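Acyl-coenzyme A oxidase 3 (Yarrowia lipolytica, PDB 5YS9) oxidises acyl-CoA thioesters to trans-2-enoyl-CoA with its FAD cofactor, passing the electrons to oxygen to give hydrogen peroxide in peroxisomal fatty-acid beta-oxidation. Local coordinates at residues T343-I346 with D347-Y350; V619-Y622 with C623-R627; I423-C426 with R427-C430; F320-I323 with A324-A328; F20-P23 with P24-A28. All blocks are in the same frame, centred on the assembly; numbering follows the deposited sequence.

Contact 1 of 5, residues T343-I346 with D347-Y350; sequences TKII and DYPY. With FAD (flavin-adenine dinucleotide), chain D.
Tyr348 starts out over the turn made by Ile345: its CB sits 3.4 Å from Ile345 O, the same oxygen that takes a weak hydrogen bond from Tyr348 N. With CG anti to the carbonyl carbon (chi1 -67°), the ring passes between Thr343 and the adenine of FAD. Its CD2 lies 3.7 Å from Ile345 CA, and CE2 comes within 3.5 Å of FAD C6A. The adenine, through FAD N1A, lies over one face of the ring; over the other, Thr343 CG2 makes a CH-pi contact, 4.1 Å from the ring centroid and displaced toward the CE1 side. Tyr348 is the N-cap residue of helix 349-385, entered here from a short 3-10 turn, and its ring forms part of the FAD pocket together with Ile345, whose CD1 reaches to 3.6 Å from FAD O4B. At the tip, Tyr348 OH passes 3.6 Å from Thr343 CB and finds its hydrogen bond at the carbonyl of Gln333. Behind the ring, the methyl Thr343 CG2 also touches Asp347 CB at 3.6 Å. Asp347 N bonds to Lys344 O, Asp347 OD1 forms a salt bridge with Arg627, and a water bridges Asp347 OD2 and Lys344 N.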
# COMPACT_ATOMS: atom_id res chain seq x y z
N THR A 343 -1.42 24.18 -16.23
CA THR A 343 -2.53 23.27 -16.42
C THR A 343 -2.94 22.63 -15.11
O THR A 343 -2.10 22.22 -14.33
CB THR A 343 -2.13 22.18 -17.43
OG1 THR A 343 -1.73 22.79 -18.65
CG2 THR A 343 -3.27 21.26 -17.71
N LYS A 344 -4.24 22.54 -14.88
CA LYS A 344 -4.78 21.76 -13.79
C LYS A 344 -4.53 20.30 -14.11
O LYS A 344 -4.73 19.88 -15.22
CB LYS A 344 -6.28 21.99 -13.64
CG LYS A 344 -6.71 23.44 -13.62
CD LYS A 344 -8.13 23.58 -14.11
CE LYS A 344 -8.87 24.68 -13.38
NZ LYS A 344 -10.29 24.32 -13.16
N ILE A 345 -4.12 19.53 -13.12
CA ILE A 345 -3.72 18.15 -13.36
C ILE A 345 -4.87 17.31 -13.90
O ILE A 345 -4.66 16.36 -14.62
CB ILE A 345 -3.04 17.50 -12.14
CG1 ILE A 345 -3.87 17.66 -10.88
CG2 ILE A 345 -1.67 18.11 -11.94
CD1 ILE A 345 -3.36 16.86 -9.71
N ILE A 346 -6.09 17.68 -13.55
CA ILE A 346 -7.25 16.98 -14.03
C ILE A 346 -7.28 17.03 -15.54
O ILE A 346 -7.75 16.12 -16.19
CB ILE A 346 -8.55 17.57 -13.46
CG1 ILE A 346 -9.72 16.64 -13.71
CG2 ILE A 346 -8.85 18.92 -14.08
CD1 ILE A 346 -9.53 15.25 -13.17
N ASP A 347 -6.82 18.14 -16.10
CA ASP A 347 -6.72 18.30 -17.55
C ASP A 347 -5.71 17.42 -18.28
O ASP A 347 -5.85 17.19 -19.46
CB ASP A 347 -6.57 19.76 -17.92
CG ASP A 347 -7.85 20.51 -17.78
OD1 ASP A 347 -8.89 19.90 -18.04
OD2 ASP A 347 -7.82 21.69 -17.39
N TYR A 348 -4.67 16.96 -17.61
CA TYR A 348 -3.74 16.00 -18.19
C TYR A 348 -4.39 14.65 -18.46
O TYR A 348 -5.08 14.12 -17.62
CB TYR A 348 -2.55 15.77 -17.28
CG TYR A 348 -1.65 16.96 -17.13
CD1 TYR A 348 -1.27 17.69 -18.23
CD2 TYR A 348 -1.20 17.35 -15.89
CE1 TYR A 348 -0.45 18.78 -18.09
CE2 TYR A 348 -0.39 18.44 -15.75
CZ TYR A 348 -0.02 19.15 -16.85
OH TYR A 348 0.80 20.23 -16.72
N PRO A 349 -4.12 14.07 -19.61
CA PRO A 349 -4.67 12.74 -19.90
C PRO A 349 -4.10 11.59 -19.06
O PRO A 349 -4.80 10.58 -18.84
CB PRO A 349 -4.33 12.54 -21.40
CG PRO A 349 -4.21 13.93 -21.95
CD PRO A 349 -3.65 14.77 -20.83
N TYR A 350 -2.84 11.68 -18.67
CA TYR A 350 -2.32 10.67 -17.78
C TYR A 350 -2.96 10.69 -16.41
O TYR A 350 -3.20 9.66 -15.82
CB TYR A 350 -0.80 10.63 -17.67
CG TYR A 350 -0.41 9.29 -17.13
CD1 TYR A 350 -0.74 8.14 -17.82
CD2 TYR A 350 0.20 9.15 -15.90
CE1 TYR A 350 -0.43 6.90 -17.33
CE2 TYR A 350 0.51 7.90 -15.41
CZ TYR A 350 0.19 6.78 -16.13
OH TYR A 350 0.47 5.53 -15.67
PA FAD D . 2.78 18.01 -7.70
O1A FAD D . 4.10 18.28 -8.33
O2A FAD D . 1.67 18.98 -7.84
O5B FAD D . 2.17 16.64 -8.19
C5B FAD D . 0.95 16.24 -7.58
C4B FAD D . 0.35 15.14 -8.41
O4B FAD D . 0.08 15.65 -9.71
C3B FAD D . 1.37 14.04 -8.56
O3B FAD D . 0.75 12.78 -8.39
C2B FAD D . 1.83 14.14 -9.98
O2B FAD D . 2.10 12.84 -10.48
C1B FAD D . 0.69 14.82 -10.69
N9A FAD D . 1.32 15.63 -11.73
C8A FAD D . 1.99 16.77 -11.53
N7A FAD D . 2.47 17.24 -12.69
C5A FAD D . 2.11 16.38 -13.66
C6A FAD D . 2.30 16.28 -15.12
N6A FAD D . 2.98 17.21 -15.81
N1A FAD D . 1.76 15.22 -15.73
C2A FAD D . 1.08 14.29 -15.06
N3A FAD D . 0.87 14.32 -13.74
C4A FAD D . 1.36 15.32 -13.01
N1 FAD D . 10.73 19.65 -0.03
C2 FAD D . 11.80 20.37 0.33
O2 FAD D . 12.15 21.28 -0.41
N3 FAD D . 12.50 20.14 1.42
C4 FAD D . 12.19 19.17 2.26
O4 FAD D . 12.86 18.99 3.26
C4X FAD D . 11.03 18.33 1.96
N5 FAD D . 10.66 17.33 2.76
C5X FAD D . 9.59 16.59 2.47
C6 FAD D . 9.23 15.58 3.34
C7 FAD D . 8.14 14.81 3.07
C7M FAD D . 7.76 13.71 4.01
C8 FAD D . 7.35 15.06 1.85
C8M FAD D . 6.15 14.22 1.54
C9 FAD D . 7.71 16.06 0.97
C9A FAD D . 8.80 16.85 1.25
N10 FAD D . 9.18 17.88 0.37
C10 FAD D . 10.29 18.64 0.73
C1' FAD D . 8.44 18.19 -0.85
C2' FAD D . 8.48 17.11 -1.93
O2' FAD D . 9.69 17.19 -2.67
C3' FAD D . 7.28 17.26 -2.87
O3' FAD D . 6.17 16.66 -2.24
C4' FAD D . 7.43 16.59 -4.23
O4' FAD D . 8.76 16.78 -4.68
C5' FAD D . 6.54 17.21 -5.29
O5' FAD D . 5.18 16.81 -5.24
P FAD D . 4.03 17.92 -5.14
O1P FAD D . 3.35 17.81 -3.83
O2P FAD D . 4.63 19.21 -5.53
O3P FAD D . 2.92 17.51 -6.19
O HOH W 1 -6.01 23.34 -17.18

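Contact 2 of 5, residues V619-Y622 with C623-R627; sequences VNHY and CKEVR
His621 and Glu625 meet one turn apart on helix 609-628, an i to i+4 pair in the C-terminal helical part of the oxidase. The methylene Glu625 CG lies over one face of the imidazole, 4.1 Å from the ring centroid and offset toward the rim, in a CH-pi contact whose nearest ring atoms are CE1 and NE2. Beyond CG the chain bends at chi2 (-56°), and the carboxylate lies almost parallel to the imidazole, with 5° between the planes. His621 NE2 and Glu625 OE2 stay 4.3 Å apart, so the ring is met by the methylene and not by a bond to the acid. The histidine itself has CG anti to its backbone N (chi1 170°), and its ND1 stands over the centre of the neighbouring Tyr622 ring.

Regular helix bonds fix the spacing beneath this pair: Glu625 N reaches His621 O at 3.1 Å. Further out, Tyr622 OH is hydrogen-bonded to Asn587 and its ring packs on Leu591 of helix 579-596, while Asn620 OD1 accepts from Arg353 of helix 349-385. The Cys623 side chain touches Gln352 on that same helix. Back across the turn, Cys623 SG sits 3.4 Å from Val619 O and a looser 4.4 Å from Val619 CG1.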
# COMPACT_ATOMS: atom_id res chain seq x y z
N VAL A 619 -10.39 4.15 -24.34
CA VAL A 619 -10.12 4.49 -22.95
C VAL A 619 -9.78 6.01 -22.82
O VAL A 619 -10.33 6.68 -21.97
CB VAL A 619 -8.96 3.62 -22.37
CG1 VAL A 619 -8.54 4.12 -20.99
CG2 VAL A 619 -9.36 2.17 -22.26
N ASN A 620 -8.88 6.52 -23.66
CA ASN A 620 -8.61 7.98 -23.76
C ASN A 620 -9.85 8.79 -24.01
O ASN A 620 -10.09 9.80 -23.30
CB ASN A 620 -7.61 8.33 -24.85
CG ASN A 620 -6.22 7.81 -24.56
OD1 ASN A 620 -5.92 7.38 -23.45
ND2 ASN A 620 -5.36 7.82 -25.57
N HIS A 621 -10.65 8.34 -24.96
CA HIS A 621 -11.92 9.01 -25.28
C HIS A 621 -12.88 9.06 -24.09
O HIS A 621 -13.41 10.14 -23.77
CB HIS A 621 -12.59 8.39 -26.51
CG HIS A 621 -13.98 8.87 -26.76
ND1 HIS A 621 -15.09 8.08 -26.49
CD2 HIS A 621 -14.45 10.03 -27.26
CE1 HIS A 621 -16.19 8.76 -26.78
NE2 HIS A 621 -15.82 9.94 -27.25
N TYR A 622 -13.12 7.94 -23.45
CA TYR A 622 -14.05 7.91 -22.30
C TYR A 622 -13.49 8.59 -21.07
O TYR A 622 -14.24 9.16 -20.28
CB TYR A 622 -14.47 6.47 -21.94
CG TYR A 622 -15.47 5.95 -22.91
CD1 TYR A 622 -16.79 6.40 -22.87
CD2 TYR A 622 -15.11 4.99 -23.88
CE1 TYR A 622 -17.74 5.90 -23.76
CE2 TYR A 622 -16.04 4.49 -24.76
CZ TYR A 622 -17.35 4.96 -24.69
OH TYR A 622 -18.24 4.51 -25.57
N CYS A 623 -12.18 8.52 -20.90
CA CYS A 623 -11.52 9.40 -19.94
C CYS A 623 -11.99 10.85 -20.12
O CYS A 623 -12.37 11.47 -19.15
CB CYS A 623 -9.98 9.30 -20.05
SG CYS A 623 -9.28 7.99 -19.04
N LYS A 624 -11.97 11.38 -21.34
CA LYS A 624 -12.36 12.78 -21.57
C LYS A 624 -13.86 12.97 -21.34
O LYS A 624 -14.24 14.00 -20.81
CB LYS A 624 -11.99 13.28 -22.95
CG LYS A 624 -10.49 13.28 -23.28
CD LYS A 624 -10.26 13.85 -24.69
CE LYS A 624 -9.28 13.03 -25.55
NZ LYS A 624 -7.84 13.33 -25.29
N GLU A 625 -14.68 11.98 -21.65
CA GLU A 625 -16.15 12.10 -21.44
C GLU A 625 -16.55 12.09 -19.97
O GLU A 625 -17.50 12.77 -19.54
CB GLU A 625 -16.94 10.99 -22.18
CG GLU A 625 -16.86 11.07 -23.70
CD GLU A 625 -17.32 12.42 -24.25
OE1 GLU A 625 -18.54 12.67 -24.28
OE2 GLU A 625 -16.45 13.24 -24.64
N VAL A 626 -15.82 11.28 -19.21
CA VAL A 626 -16.01 11.16 -17.79
C VAL A 626 -15.45 12.40 -17.08
O VAL A 626 -16.15 13.00 -16.23
CB VAL A 626 -15.44 9.82 -17.30
CG1 VAL A 626 -15.29 9.76 -15.80
CG2 VAL A 626 -16.37 8.70 -17.77
N ARG A 627 -14.26 12.83 -17.47
CA ARG A 627 -13.67 14.03 -16.92
C ARG A 627 -14.54 15.26 -16.96
O ARG A 627 -14.51 16.06 -16.03
CB ARG A 627 -12.37 14.33 -17.63
CG ARG A 627 -11.70 15.59 -17.10
CD ARG A 627 -11.98 16.79 -17.97
NE ARG A 627 -11.39 18.02 -17.49
CZ ARG A 627 -11.92 18.77 -16.53
NH1 ARG A 627 -11.32 19.90 -16.20
NH2 ARG A 627 -13.05 18.40 -15.89

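Contact 3 of 5, residues I423-C426 with R427-C430; sequences IDQC and RQAC. With FAD (flavin-adenine dinucleotide), chain D.
Arg427 folds back on Asp424, three residues earlier: its chain bends at chi3 (72°), and NH1 forms a salt bridge with Asp424 OD1 at 3.1 Å. The nitrogen meets that oxygen from above the carboxylate plane, with the two flat groups 75° apart, while Asp424 O lies over one face of the guanidinium, toward its rim. Asp424 OD1 also accepts a hydrogen bond from Tyr445 of the second subunit, so one oxygen serves both chains.

Gln428 comes next, and two of its nitrogens converge on Asp424 O: the backbone N at 3.2 Å and, weakly, the side-chain NE2 at 3.4 Å. NE2 is also 3.0 Å from Asp424 OD2, but at an angle too poor for a hydrogen bond. The other end of the amide, OE1, takes a bond from Trp417 of the second subunit. This last stretch of helix 391-428 belongs to the C-terminal helical bundle of the acyl-CoA dehydrogenase fold, and it delivers backbone to the cofactor: Gln428 O accepts from the ribose hydroxyl O3B of FAD at 2.8 Å.

Ala429 N closes on Gln425 O at 2.9 Å, its methyl packs on His351 and Leu355 of helix 349-385, and Ala429 O lies 3.4 Å from FAD C4B. Cys430 N bonds to Arg427 O, while the Cys430 side chain rests against Tyr327 of helix 300-330.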
# COMPACT_ATOMS: atom_id res chain seq x y z
N ILE A 423 -7.10 3.87 -2.31
CA ILE A 423 -6.58 4.68 -1.21
C ILE A 423 -5.13 5.05 -1.55
O ILE A 423 -4.77 6.24 -1.53
CB ILE A 423 -6.67 3.98 0.15
CG1 ILE A 423 -8.13 3.73 0.58
CG2 ILE A 423 -6.01 4.84 1.24
CD1 ILE A 423 -8.29 2.66 1.65
N ASP A 424 -4.33 4.04 -1.91
CA ASP A 424 -2.93 4.25 -2.16
C ASP A 424 -2.69 5.15 -3.36
O ASP A 424 -1.88 6.05 -3.28
CB ASP A 424 -2.20 2.93 -2.37
CG ASP A 424 -0.70 3.11 -2.28
OD1 ASP A 424 -0.24 3.35 -1.18
OD2 ASP A 424 -0.01 3.06 -3.30
N GLN A 425 -3.37 4.86 -4.47
CA GLN A 425 -3.28 5.66 -5.70
C GLN A 425 -3.78 7.08 -5.54
O GLN A 425 -3.14 7.99 -6.03
CB GLN A 425 -4.10 5.01 -6.82
CG GLN A 425 -3.42 3.84 -7.49
CD GLN A 425 -2.30 4.27 -8.40
OE1 GLN A 425 -1.31 3.57 -8.53
NE2 GLN A 425 -2.45 5.44 -9.06
N CYS A 426 -4.88 7.25 -4.85
CA CYS A 426 -5.43 8.57 -4.62
C CYS A 426 -4.45 9.39 -3.82
O CYS A 426 -4.33 10.58 -4.03
CB CYS A 426 -6.79 8.49 -3.95
SG CYS A 426 -8.12 8.09 -5.09
N ARG A 427 -3.75 8.75 -2.90
CA ARG A 427 -2.76 9.46 -2.14
C ARG A 427 -1.63 9.96 -3.02
O ARG A 427 -1.22 11.09 -2.91
CB ARG A 427 -2.21 8.58 -1.01
CG ARG A 427 -0.90 9.08 -0.41
CD ARG A 427 -0.32 8.12 0.59
NE ARG A 427 0.26 6.91 0.01
CZ ARG A 427 1.28 6.88 -0.82
NH1 ARG A 427 1.72 5.74 -1.28
NH2 ARG A 427 1.86 7.99 -1.20
N GLN A 428 -1.15 9.11 -3.91
CA GLN A 428 -0.06 9.50 -4.78
C GLN A 428 -0.47 10.62 -5.69
O GLN A 428 0.29 11.54 -5.94
CB GLN A 428 0.44 8.30 -5.57
CG GLN A 428 1.47 7.49 -4.81
CD GLN A 428 1.72 6.15 -5.43
OE1 GLN A 428 2.68 5.96 -6.15
NE2 GLN A 428 0.85 5.22 -5.15
N ALA A 429 -1.70 10.54 -6.17
CA ALA A 429 -2.30 11.58 -7.01
C ALA A 429 -2.38 12.97 -6.39
O ALA A 429 -2.59 13.93 -7.10
CB ALA A 429 -3.68 11.16 -7.49
N CYS A 430 -2.26 13.08 -5.07
CA CYS A 430 -2.24 14.36 -4.38
C CYS A 430 -0.80 14.74 -3.99
O CYS A 430 -0.60 15.62 -3.11
CB CYS A 430 -3.11 14.26 -3.13
SG CYS A 430 -4.82 13.97 -3.50
PA FAD D . 2.78 18.01 -7.70
O1A FAD D . 4.10 18.28 -8.33
O2A FAD D . 1.67 18.98 -7.84
O5B FAD D . 2.17 16.64 -8.19
C5B FAD D . 0.95 16.24 -7.58
C4B FAD D . 0.35 15.14 -8.41
O4B FAD D . 0.08 15.65 -9.71
C3B FAD D . 1.37 14.04 -8.56
O3B FAD D . 0.75 12.78 -8.39
C2B FAD D . 1.83 14.14 -9.98
O2B FAD D . 2.10 12.84 -10.48
C1B FAD D . 0.69 14.82 -10.69
N9A FAD D . 1.32 15.63 -11.73
C8A FAD D . 1.99 16.77 -11.53
N7A FAD D . 2.47 17.24 -12.69
C5A FAD D . 2.11 16.38 -13.66
C6A FAD D . 2.30 16.28 -15.12
N6A FAD D . 2.98 17.21 -15.81
N1A FAD D . 1.76 15.22 -15.73
C2A FAD D . 1.08 14.29 -15.06
N3A FAD D . 0.87 14.32 -13.74
C4A FAD D . 1.36 15.32 -13.01
N1 FAD D . 10.73 19.65 -0.03
C2 FAD D . 11.80 20.37 0.33
O2 FAD D . 12.15 21.28 -0.41
N3 FAD D . 12.50 20.14 1.42
C4 FAD D . 12.19 19.17 2.26
O4 FAD D . 12.86 18.99 3.26
C4X FAD D . 11.03 18.33 1.96
N5 FAD D . 10.66 17.33 2.76
C5X FAD D . 9.59 16.59 2.47
C6 FAD D . 9.23 15.58 3.34
C7 FAD D . 8.14 14.81 3.07
C7M FAD D . 7.76 13.71 4.01
C8 FAD D . 7.35 15.06 1.85
C8M FAD D . 6.15 14.22 1.54
C9 FAD D . 7.71 16.06 0.97
C9A FAD D . 8.80 16.85 1.25
N10 FAD D . 9.18 17.88 0.37
C10 FAD D . 10.29 18.64 0.73
C1' FAD D . 8.44 18.19 -0.85
C2' FAD D . 8.48 17.11 -1.93
O2' FAD D . 9.69 17.19 -2.67
C3' FAD D . 7.28 17.26 -2.87
O3' FAD D . 6.17 16.66 -2.24
C4' FAD D . 7.43 16.59 -4.23
O4' FAD D . 8.76 16.78 -4.68
C5' FAD D . 6.54 17.21 -5.29
O5' FAD D . 5.18 16.81 -5.24
P FAD D . 4.03 17.92 -5.14
O1P FAD D . 3.35 17.81 -3.83
O2P FAD D . 4.63 19.21 -5.53
O3P FAD D . 2.92 17.51 -6.19
O HOH W 2 1.09 5.79 -8.98

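Contact 4 of 5, residues F320-I323 with A324-A328; sequences FITI and ALRYA
Thr322 and Arg326 form the close-packed side of this helical turn: the methyl Thr322 CG2 lies over one face of the guanidinium, 3.4 Å from Arg326 NE and 3.6 Å from Arg326 CZ. The threonine torsion (chi1 -58°) sets CG2 anti to the backbone N and facing the arginine, while OG1 turns back along the helix to the carbonyl of Gln318. Arg326 runs extended from CG to NE alongside the threonine, and its far end is gripped twice, by a salt bridge from NH2 to Asp635 and a hydrogen bond from NH1 to Gly649 O. A methionine at Arg326 would probably leave Asp635 without its opposite charge and the Gly649 carbonyl without this donor, and it would take away the flat group lying under the Thr322 methyl.

The other side is looser within the turn itself, resting on a single side-chain contact: Ile321 CG1 and Leu325 CD1, side by side at 3.9 Å. This face looks not to solvent but to other helices: Ile321 packs on Leu359, and Leu325 on Leu355 and Leu356, all of helix 349-385. Four backbone bonds, from Ala324 N to Phe320 O at 2.9 Å through Tyr327 N to Ile323 O, hold the turn regular. Helix 300-330 is a buried helix of the C-terminal helical bundle of the acyl-CoA dehydrogenase fold, packed here on helix 349-385.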
# COMPACT_ATOMS: atom_id res chain seq x y z
N PHE A 320 -11.91 8.74 -0.75
CA PHE A 320 -10.61 9.03 -1.31
C PHE A 320 -10.56 9.41 -2.77
O PHE A 320 -9.82 10.28 -3.17
CB PHE A 320 -9.61 7.98 -0.85
CG PHE A 320 -9.49 7.94 0.63
CD1 PHE A 320 -8.75 8.89 1.28
CD2 PHE A 320 -10.22 7.05 1.37
CE1 PHE A 320 -8.68 8.91 2.64
CE2 PHE A 320 -10.16 7.06 2.73
CZ PHE A 320 -9.38 8.00 3.37
N ILE A 321 -11.38 8.75 -3.56
CA ILE A 321 -11.54 9.13 -4.94
C ILE A 321 -12.12 10.52 -5.03
O ILE A 321 -11.76 11.27 -5.91
CB ILE A 321 -12.32 8.09 -5.77
CG1 ILE A 321 -12.03 8.27 -7.24
CG2 ILE A 321 -13.80 8.20 -5.55
CD1 ILE A 321 -10.62 7.97 -7.65
N THR A 322 -13.04 10.85 -4.15
CA THR A 322 -13.53 12.22 -4.09
C THR A 322 -12.47 13.22 -3.66
O THR A 322 -12.33 14.26 -4.27
CB THR A 322 -14.78 12.35 -3.21
OG1 THR A 322 -15.80 11.50 -3.71
CG2 THR A 322 -15.28 13.74 -3.25
N ILE A 323 -11.69 12.90 -2.64
CA ILE A 323 -10.55 13.77 -2.23
C ILE A 323 -9.60 14.04 -3.41
O ILE A 323 -9.30 15.23 -3.73
CB ILE A 323 -9.78 13.19 -1.03
CG1 ILE A 323 -10.65 13.31 0.23
CG2 ILE A 323 -8.44 13.91 -0.83
CD1 ILE A 323 -10.20 12.35 1.32
N ALA A 324 -9.16 12.96 -4.06
CA ALA A 324 -8.15 13.10 -5.15
C ALA A 324 -8.66 13.87 -6.33
O ALA A 324 -7.90 14.67 -6.88
CB ALA A 324 -7.63 11.76 -5.64
N LEU A 325 -9.93 13.65 -6.70
CA LEU A 325 -10.54 14.31 -7.88
C LEU A 325 -10.80 15.80 -7.69
O LEU A 325 -10.57 16.60 -8.60
CB LEU A 325 -11.82 13.59 -8.30
CG LEU A 325 -11.53 12.29 -9.07
CD1 LEU A 325 -12.76 11.44 -9.36
CD2 LEU A 325 -10.78 12.57 -10.37
N ARG A 326 -11.28 16.18 -6.51
CA ARG A 326 -11.47 17.59 -6.19
C ARG A 326 -10.15 18.32 -6.15
O ARG A 326 -10.03 19.40 -6.75
CB ARG A 326 -12.21 17.78 -4.86
CG ARG A 326 -13.68 17.52 -4.98
CD ARG A 326 -14.34 17.57 -3.62
NE ARG A 326 -15.71 17.11 -3.77
CZ ARG A 326 -16.63 17.02 -2.80
NH1 ARG A 326 -16.33 17.31 -1.54
NH2 ARG A 326 -17.85 16.58 -3.12
N TYR A 327 -9.17 17.74 -5.45
CA TYR A 327 -7.79 18.24 -5.56
C TYR A 327 -7.37 18.39 -7.00
O TYR A 327 -6.92 19.44 -7.42
CB TYR A 327 -6.78 17.32 -4.88
CG TYR A 327 -5.39 17.89 -4.80
CD1 TYR A 327 -5.14 19.04 -4.09
CD2 TYR A 327 -4.34 17.27 -5.40
CE1 TYR A 327 -3.88 19.60 -4.03
CE2 TYR A 327 -3.08 17.81 -5.35
CZ TYR A 327 -2.85 18.98 -4.65
OH TYR A 327 -1.57 19.51 -4.55
N ALA A 328 -7.54 17.34 -7.78
CA ALA A 328 -7.14 17.40 -9.18
C ALA A 328 -7.77 18.57 -9.99
O ALA A 328 -7.14 19.07 -10.94
CB ALA A 328 -7.46 16.08 -9.83

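Contact 5 of 5, residues F20-P23 with P24-A28; sequences FTEP and PKALA
Glu22 O is shared by two backbone nitrogens, taking a weak hydrogen bond from Lys25 N and a straighter one from Ala26 N at 3.1 Å. Pro23 O receives Leu27 N at 3.0 Å. These are the opening bonds of helix 23-31, whose first turn begins with a Pro-Pro pair. Neither proline has an N-H to give, and the first turn of a helix tolerates this, because its N-H groups are not used in the helix's own i to i+4 bonds.

The two rings lie side by side and point the same way, with Pro23 CB 3.4 Å from Pro24 CD. The Pro24 ring also covers the loop before it: its CD is 3.4 Å from Thr21 O, and CG follows close behind. A glycine at Pro24 would remove this ring from Thr21 O and Pro23 CB and would probably give the first turn more freedom to twist. Pro23 also packs on Tyr656 of helix 655-666 and Val330 of helix 300-330.

Glu22 bends at chi2 (-134°) to bring OE2 to 3.8 Å from the methyl Ala26 CB, one turn on. Its other oxygen, OE1, holds Arg332 in a salt bridge. Lys25 NZ makes a long, weak ion pair with Asp13. At the root of that lysine, CB stays beside the turn, with Lys25 CB 3.4 Å from Glu22 O.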
# COMPACT_ATOMS: atom_id res chain seq x y z
N PHE A 20 -3.39 30.72 -4.16
CA PHE A 20 -4.23 30.58 -2.99
C PHE A 20 -5.73 30.76 -3.22
O PHE A 20 -6.52 30.05 -2.64
CB PHE A 20 -3.74 31.53 -1.91
CG PHE A 20 -4.28 31.22 -0.56
CD1 PHE A 20 -3.89 30.09 0.11
CD2 PHE A 20 -5.19 32.06 0.04
CE1 PHE A 20 -4.38 29.80 1.35
CE2 PHE A 20 -5.69 31.77 1.28
CZ PHE A 20 -5.29 30.64 1.94
N THR A 21 -6.12 31.74 -4.02
CA THR A 21 -7.52 32.08 -4.17
C THR A 21 -8.29 31.43 -5.33
O THR A 21 -9.50 31.45 -5.34
CB THR A 21 -7.74 33.60 -4.22
OG1 THR A 21 -7.18 34.13 -5.42
CG2 THR A 21 -7.08 34.25 -3.07
N GLU A 22 -7.58 30.87 -6.30
CA GLU A 22 -8.25 30.27 -7.44
C GLU A 22 -9.10 29.03 -7.18
O GLU A 22 -10.14 28.87 -7.79
CB GLU A 22 -7.30 30.02 -8.59
CG GLU A 22 -7.99 30.14 -9.93
CD GLU A 22 -7.67 29.02 -10.87
OE1 GLU A 22 -6.54 28.53 -10.85
OE2 GLU A 22 -8.55 28.64 -11.64
N PRO A 23 -8.65 28.13 -6.32
CA PRO A 23 -9.35 26.82 -6.18
C PRO A 23 -10.91 26.80 -6.05
O PRO A 23 -11.56 26.09 -6.83
CB PRO A 23 -8.70 26.21 -4.95
CG PRO A 23 -7.30 26.78 -4.97
CD PRO A 23 -7.47 28.21 -5.44
N PRO A 24 -11.51 27.59 -5.13
CA PRO A 24 -12.99 27.55 -5.09
C PRO A 24 -13.65 27.97 -6.40
O PRO A 24 -14.71 27.44 -6.74
CB PRO A 24 -13.36 28.52 -3.97
CG PRO A 24 -12.21 29.44 -3.87
CD PRO A 24 -10.97 28.61 -4.20
N LYS A 25 -13.04 28.88 -7.14
CA LYS A 25 -13.57 29.28 -8.43
C LYS A 25 -13.42 28.15 -9.47
O LYS A 25 -14.38 27.85 -10.19
CB LYS A 25 -12.90 30.58 -8.89
CG LYS A 25 -13.52 31.25 -10.10
CD LYS A 25 -14.89 31.87 -9.82
CE LYS A 25 -15.48 32.39 -11.15
NZ LYS A 25 -16.79 33.10 -11.00
N ALA A 26 -12.27 27.51 -9.53
CA ALA A 26 -12.10 26.35 -10.43
C ALA A 26 -13.13 25.25 -10.16
O ALA A 26 -13.81 24.78 -11.08
CB ALA A 26 -10.69 25.80 -10.34
N LEU A 27 -13.29 24.86 -8.90
CA LEU A 27 -14.23 23.78 -8.60
C LEU A 27 -15.69 24.16 -8.89
O LEU A 27 -16.48 23.34 -9.34
CB LEU A 27 -14.03 23.26 -7.18
CG LEU A 27 -14.79 21.97 -6.84
CD1 LEU A 27 -14.41 20.82 -7.76
CD2 LEU A 27 -14.51 21.57 -5.40
N ALA A 28 -16.05 25.42 -8.69
CA ALA A 28 -17.38 25.89 -9.07
C ALA A 28 -17.52 25.72 -10.57
O ALA A 28 -18.53 25.23 -11.03
CB ALA A 28 -17.64 27.34 -8.64

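Overall arrangement
Contacts 3 and 4 are the buried ones, their centres about 9 Å apart, with Cys426 and Cys430 packed against helix 300-330; contacts 1, 2 and 5 are only partly buried. Contact 1 is the hub. Ile346 docks on the helix of contact 4, Asp347 forms a salt bridge with Arg627 of contact 2, and Lys344 leans on Ala26 of contact 5. Contacts 1 and 3 both touch FAD, one with an aromatic ring at the adenine, the other with main chain at the ribose. Salt bridges occur in all five: in 3 acid and base both sit within the turn, in 4 and 5 the partner lies outside, and in 1 and 2 the bridge joins them.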